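Local atomic coordinates of sensor protein (Shewanella oneidensis, PDB entry 3LIC), a protein that probably senses an extracellular signal through its PDC-fold domain and relays it across the membrane to its own histidine kinase region. Residues Q16-S21 against L243-E248; L186-R191 against L252-V257. One frame throughout, in Å; residues are numbered along the deposited sequence.

Contact 1: residues Q16-S21 against L243-E248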
# COMPACT_ATOMS: atom_id res chain seq x y z
N GLN A 16 -12.76 15.88 -9.61
CA GLN A 16 -13.72 15.18 -8.82
C GLN A 16 -13.26 13.73 -8.66
O GLN A 16 -13.37 13.16 -7.58
CB GLN A 16 -15.11 15.25 -9.40
CG GLN A 16 -15.93 16.42 -8.83
CD GLN A 16 -17.38 16.26 -9.15
OE1 GLN A 16 -18.20 15.96 -8.26
NE2 GLN A 16 -17.71 16.39 -10.42
N GLU A 17 -12.75 13.13 -9.74
CA GLU A 17 -12.37 11.75 -9.68
C GLU A 17 -11.22 11.50 -8.75
O GLU A 17 -11.25 10.53 -8.02
CB GLU A 17 -11.96 11.26 -11.04
CG GLU A 17 -13.14 10.98 -11.87
CD GLU A 17 -12.77 10.69 -13.28
OE1 GLU A 17 -11.71 10.07 -13.50
OE2 GLU A 17 -13.53 11.08 -14.19
N SER A 18 -10.19 12.34 -8.80
CA SER A 18 -9.00 12.14 -8.02
C SER A 18 -9.34 12.40 -6.53
O SER A 18 -8.89 11.71 -5.63
CB SER A 18 -7.89 13.05 -8.52
OG SER A 18 -8.25 14.38 -8.20
N SER A 19 -10.17 13.40 -6.27
CA SER A 19 -10.64 13.67 -4.92
C SER A 19 -11.45 12.51 -4.31
O SER A 19 -11.22 12.16 -3.17
CB SER A 19 -11.54 14.89 -4.97
OG SER A 19 -12.03 15.13 -3.68
N HIS A 20 -12.42 11.97 -5.04
CA HIS A 20 -13.17 10.76 -4.62
C HIS A 20 -12.25 9.53 -4.40
O HIS A 20 -12.39 8.79 -3.42
CB HIS A 20 -14.29 10.41 -5.61
CG HIS A 20 -15.46 11.37 -5.60
ND1 HIS A 20 -15.32 12.73 -5.80
CD2 HIS A 20 -16.79 11.16 -5.43
CE1 HIS A 20 -16.50 13.32 -5.76
NE2 HIS A 20 -17.41 12.39 -5.53
N SER A 21 -11.33 9.31 -5.33
CA SER A 21 -10.37 8.23 -5.25
C SER A 21 -9.34 8.38 -4.12
O SER A 21 -8.93 7.37 -3.54
CB SER A 21 -9.65 8.10 -6.56
OG SER A 21 -10.49 7.36 -7.38
N LEU A 243 -4.11 14.74 -19.57
CA LEU A 243 -4.54 15.68 -18.56
C LEU A 243 -4.60 14.90 -17.23
O LEU A 243 -5.04 13.74 -17.21
CB LEU A 243 -5.92 16.28 -18.95
CG LEU A 243 -5.93 17.58 -19.78
CD1 LEU A 243 -4.96 17.60 -20.92
CD2 LEU A 243 -7.35 17.88 -20.25
N ALA A 244 -4.14 15.51 -16.14
CA ALA A 244 -3.96 14.77 -14.86
C ALA A 244 -4.45 15.62 -13.71
O ALA A 244 -4.41 16.87 -13.77
CB ALA A 244 -2.53 14.42 -14.63
N SER A 245 -4.92 14.96 -12.68
CA SER A 245 -5.34 15.63 -11.50
C SER A 245 -4.77 14.88 -10.32
O SER A 245 -4.90 13.66 -10.24
CB SER A 245 -6.86 15.64 -11.43
OG SER A 245 -7.29 16.28 -10.28
N VAL A 246 -4.16 15.62 -9.40
CA VAL A 246 -3.46 15.09 -8.25
C VAL A 246 -4.30 15.46 -7.06
O VAL A 246 -4.68 16.60 -6.93
CB VAL A 246 -2.11 15.82 -8.08
CG1 VAL A 246 -1.36 15.40 -6.77
CG2 VAL A 246 -1.24 15.66 -9.32
N ALA A 247 -4.58 14.50 -6.18
CA ALA A 247 -5.28 14.79 -4.93
C ALA A 247 -4.44 14.21 -3.81
O ALA A 247 -3.79 13.17 -3.96
CB ALA A 247 -6.64 14.17 -4.92
N GLU A 248 -4.48 14.89 -2.67
CA GLU A 248 -3.75 14.44 -1.51
C GLU A 248 -4.58 13.52 -0.57
O GLU A 248 -5.79 13.68 -0.40
CB GLU A 248 -3.22 15.65 -0.77
CG GLU A 248 -2.38 15.25 0.39
CD GLU A 248 -1.37 16.31 0.74
OE1 GLU A 248 -0.25 16.25 0.19
OE2 GLU A 248 -1.72 17.19 1.56

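Contact 2: residues L186-R191 against L252-V257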
# COMPACT_ATOMS: atom_id res chain seq x y z
N LEU A 186 1.29 7.81 -5.20
CA LEU A 186 2.64 8.14 -4.77
C LEU A 186 2.57 8.24 -3.25
O LEU A 186 1.57 8.66 -2.73
CB LEU A 186 2.97 9.51 -5.32
CG LEU A 186 3.00 9.69 -6.82
CD1 LEU A 186 3.27 11.21 -7.14
CD2 LEU A 186 4.13 8.78 -7.36
N ASP A 187 3.61 7.83 -2.54
CA ASP A 187 3.68 8.08 -1.14
C ASP A 187 4.00 9.60 -0.88
O ASP A 187 4.00 10.40 -1.78
CB ASP A 187 4.69 7.17 -0.47
CG ASP A 187 6.12 7.56 -0.76
OD1 ASP A 187 6.40 8.63 -1.33
OD2 ASP A 187 7.01 6.77 -0.42
N ASP A 188 4.25 9.96 0.37
CA ASP A 188 4.44 11.36 0.75
C ASP A 188 5.80 11.85 0.24
O ASP A 188 6.01 13.07 0.15
CB ASP A 188 4.40 11.51 2.26
CG ASP A 188 5.30 10.52 2.96
OD1 ASP A 188 5.10 9.30 2.78
OD2 ASP A 188 6.23 10.96 3.65
N GLN A 189 6.69 10.94 -0.13
CA GLN A 189 7.97 11.39 -0.62
C GLN A 189 7.92 11.40 -2.11
O GLN A 189 8.92 11.65 -2.77
CB GLN A 189 9.09 10.44 -0.20
CG GLN A 189 9.28 10.30 1.31
CD GLN A 189 9.80 11.61 1.95
OE1 GLN A 189 9.46 11.92 3.09
NE2 GLN A 189 10.62 12.38 1.21
N GLY A 190 6.78 11.07 -2.69
CA GLY A 190 6.73 11.06 -4.14
C GLY A 190 7.20 9.76 -4.76
O GLY A 190 7.35 9.68 -5.94
N ARG A 191 7.41 8.71 -3.98
CA ARG A 191 7.80 7.48 -4.60
C ARG A 191 6.59 6.63 -5.01
O ARG A 191 5.54 6.69 -4.41
CB ARG A 191 8.76 6.70 -3.68
CG ARG A 191 10.14 7.42 -3.47
CD ARG A 191 11.23 6.44 -2.95
NE ARG A 191 10.72 5.48 -1.96
CZ ARG A 191 10.35 5.79 -0.71
NH1 ARG A 191 10.42 7.06 -0.29
NH2 ARG A 191 9.93 4.85 0.13
N LEU A 252 -1.51 11.14 5.79
CA LEU A 252 -0.43 10.40 5.20
C LEU A 252 0.28 11.21 4.13
O LEU A 252 1.49 11.12 3.98
CB LEU A 252 -0.97 9.08 4.62
CG LEU A 252 -1.47 8.05 5.64
CD1 LEU A 252 -2.44 7.15 4.94
CD2 LEU A 252 -0.32 7.22 6.32
N LYS A 253 -0.49 12.01 3.39
CA LYS A 253 0.06 12.90 2.37
C LYS A 253 0.54 12.07 1.21
O LYS A 253 1.37 12.50 0.42
CB LYS A 253 1.23 13.70 2.96
CG LYS A 253 0.72 14.76 3.89
CD LYS A 253 1.60 14.80 5.10
CE LYS A 253 1.43 16.13 5.77
NZ LYS A 253 1.51 17.11 4.64
N TRP A 254 0.05 10.84 1.12
CA TRP A 254 0.16 10.19 -0.15
C TRP A 254 -0.69 10.98 -1.15
O TRP A 254 -1.63 11.74 -0.73
CB TRP A 254 -0.34 8.75 -0.07
CG TRP A 254 0.44 7.91 0.86
CD1 TRP A 254 1.35 8.32 1.83
CD2 TRP A 254 0.36 6.48 0.98
NE1 TRP A 254 1.84 7.22 2.50
CE2 TRP A 254 1.24 6.09 2.00
CE3 TRP A 254 -0.35 5.49 0.29
CZ2 TRP A 254 1.39 4.77 2.38
CZ3 TRP A 254 -0.19 4.19 0.65
CH2 TRP A 254 0.66 3.83 1.69
N ARG A 255 -0.34 10.80 -2.45
CA ARG A 255 -1.06 11.35 -3.60
C ARG A 255 -1.76 10.32 -4.51
O ARG A 255 -1.22 9.25 -4.83
CB ARG A 255 -0.13 12.17 -4.49
CG ARG A 255 -0.10 13.69 -4.19
CD ARG A 255 0.61 14.00 -2.90
NE ARG A 255 1.91 13.34 -2.76
CZ ARG A 255 3.05 13.75 -3.31
NH1 ARG A 255 3.06 14.81 -4.10
NH2 ARG A 255 4.17 13.06 -3.09
N VAL A 256 -2.94 10.67 -5.00
CA VAL A 256 -3.57 9.87 -6.00
C VAL A 256 -3.54 10.74 -7.21
O VAL A 256 -3.92 11.91 -7.13
CB VAL A 256 -5.01 9.58 -5.62
CG1 VAL A 256 -5.78 9.05 -6.83
CG2 VAL A 256 -5.02 8.54 -4.46
N VAL A 257 -3.07 10.18 -8.32
CA VAL A 257 -3.08 10.90 -9.59
C VAL A 257 -4.02 10.21 -10.57
O VAL A 257 -3.86 9.03 -10.83
CB VAL A 257 -1.68 10.90 -10.22
CG1 VAL A 257 -1.67 11.73 -11.54
CG2 VAL A 257 -0.63 11.39 -9.22

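Contact 1: residues Q16-S21 against L243-E248
Ser18, on the long helix 2-46, meets Ser245 and Ala247 of strand 241-248, whose small side chains let the helix settle closely onto the sheet. The two segment axes come within 7.2 Å and run 31° from parallel. Ser18 OG and Ser245 OG are hydrogen-bonded at 3.0 Å, and either could be the donor. Ser245 CB points to the helix, and with OG anti to the backbone N (chi1 179°) the hydroxyl leans along the strand towards Ser18 OG. Two residues on, the Ala247 methyl presses against the helix backbone, its CB 3.4 Å from Ser18 O and 3.9 Å from Ser19 N. This buried side is tight, with Leu14 and Ala22 of the same helix continuing it. Ser19, by contrast, only brushes the contact at its margin, and the helix face bearing Gln16 and His20 is turned from the strand and exposed. The chemistry is that of a small-residue helix-on-sheet interface in a PDC-fold sensor: a methyl fits against the main chain, and the buried hydroxyls share a bond, with Gln231 NE2 donating to Ser245 OG and weak bonds joining Ser18 OG to Leu14 O and Ala15 O, so polar groups are accommodated without charge.

Contact 2: residues L186-R191 against L252-V257
The Trp254 ring carries Asp187 CA over one face, a CH-pi contact 3.9 Å from CA to the centroid of the five-membered ring, and Trp132 meets the indole edge-to-face. The Arg255 guanidinium is engaged at its edge, where Asp187 O lies close to the plane; Gly190 N is at that edge too, 3.3 Å from Arg255 NH2, but as two donors they do not bond. Both groups pack against a beta hairpin's type I turn, Asp187 to Gly190, which links strands 183-186 and 192-194 in the five-stranded antiparallel sheet of what is probably a PDC domain. Leu186 and Arg255 form a hydrogen-bonded antiparallel pair, Leu186 N to Arg255 O and Arg255 N to Leu186 O both measuring 2.9 Å. From that strand position the arginine chain bends at chi2 (72°) and again at chi3 (48°), curling its head back to the turn. There Arg255 NH2 donates to Asp187 O at 3.0 Å, nearly straight at 166°, while NH1 reaches Leu224 O on helix 218-226. Asp187 O also accepts from Gly190 N, so two donors grip it. A leucine in place of Arg255 would probably leave Asp187 O without its side-chain donor and untie the turn from Leu224 O. Gln189 N bonds to Asp187 OD1, making an Asx turn; Arg191 N also donates to this oxygen, from the opposite face of the carboxylate. Farther out, Asp188 lies against the 252-254 loop, its CA making a C-H...O contact with Lys253 O at 3.3 Å.

How the contacts relate
Contacts 1 and 2 belong to the same five-stranded antiparallel sheet, their centres 12 Å apart. Along the chain their segments alternate: 16-21, 186-191, 243-248, then 252-257. Strands 241-248 and 255-261 are consecutive and adjacent, and Ala247 N lies 2.8 Å from Val256 O in a probable hydrogen bond, while Val246 packs on Arg255. Contact 1 sets the long helix 2-46 on one face of the sheet; contact 2 ties the 183-194 hairpin to the edge of strand 255-261 opposite strand 241-248, with Arg255 and Leu186 facing helix 218-226. The N-terminal helix and the last strands, far apart in sequence, thus pack together in what is probably the second PDC domain of the sensor.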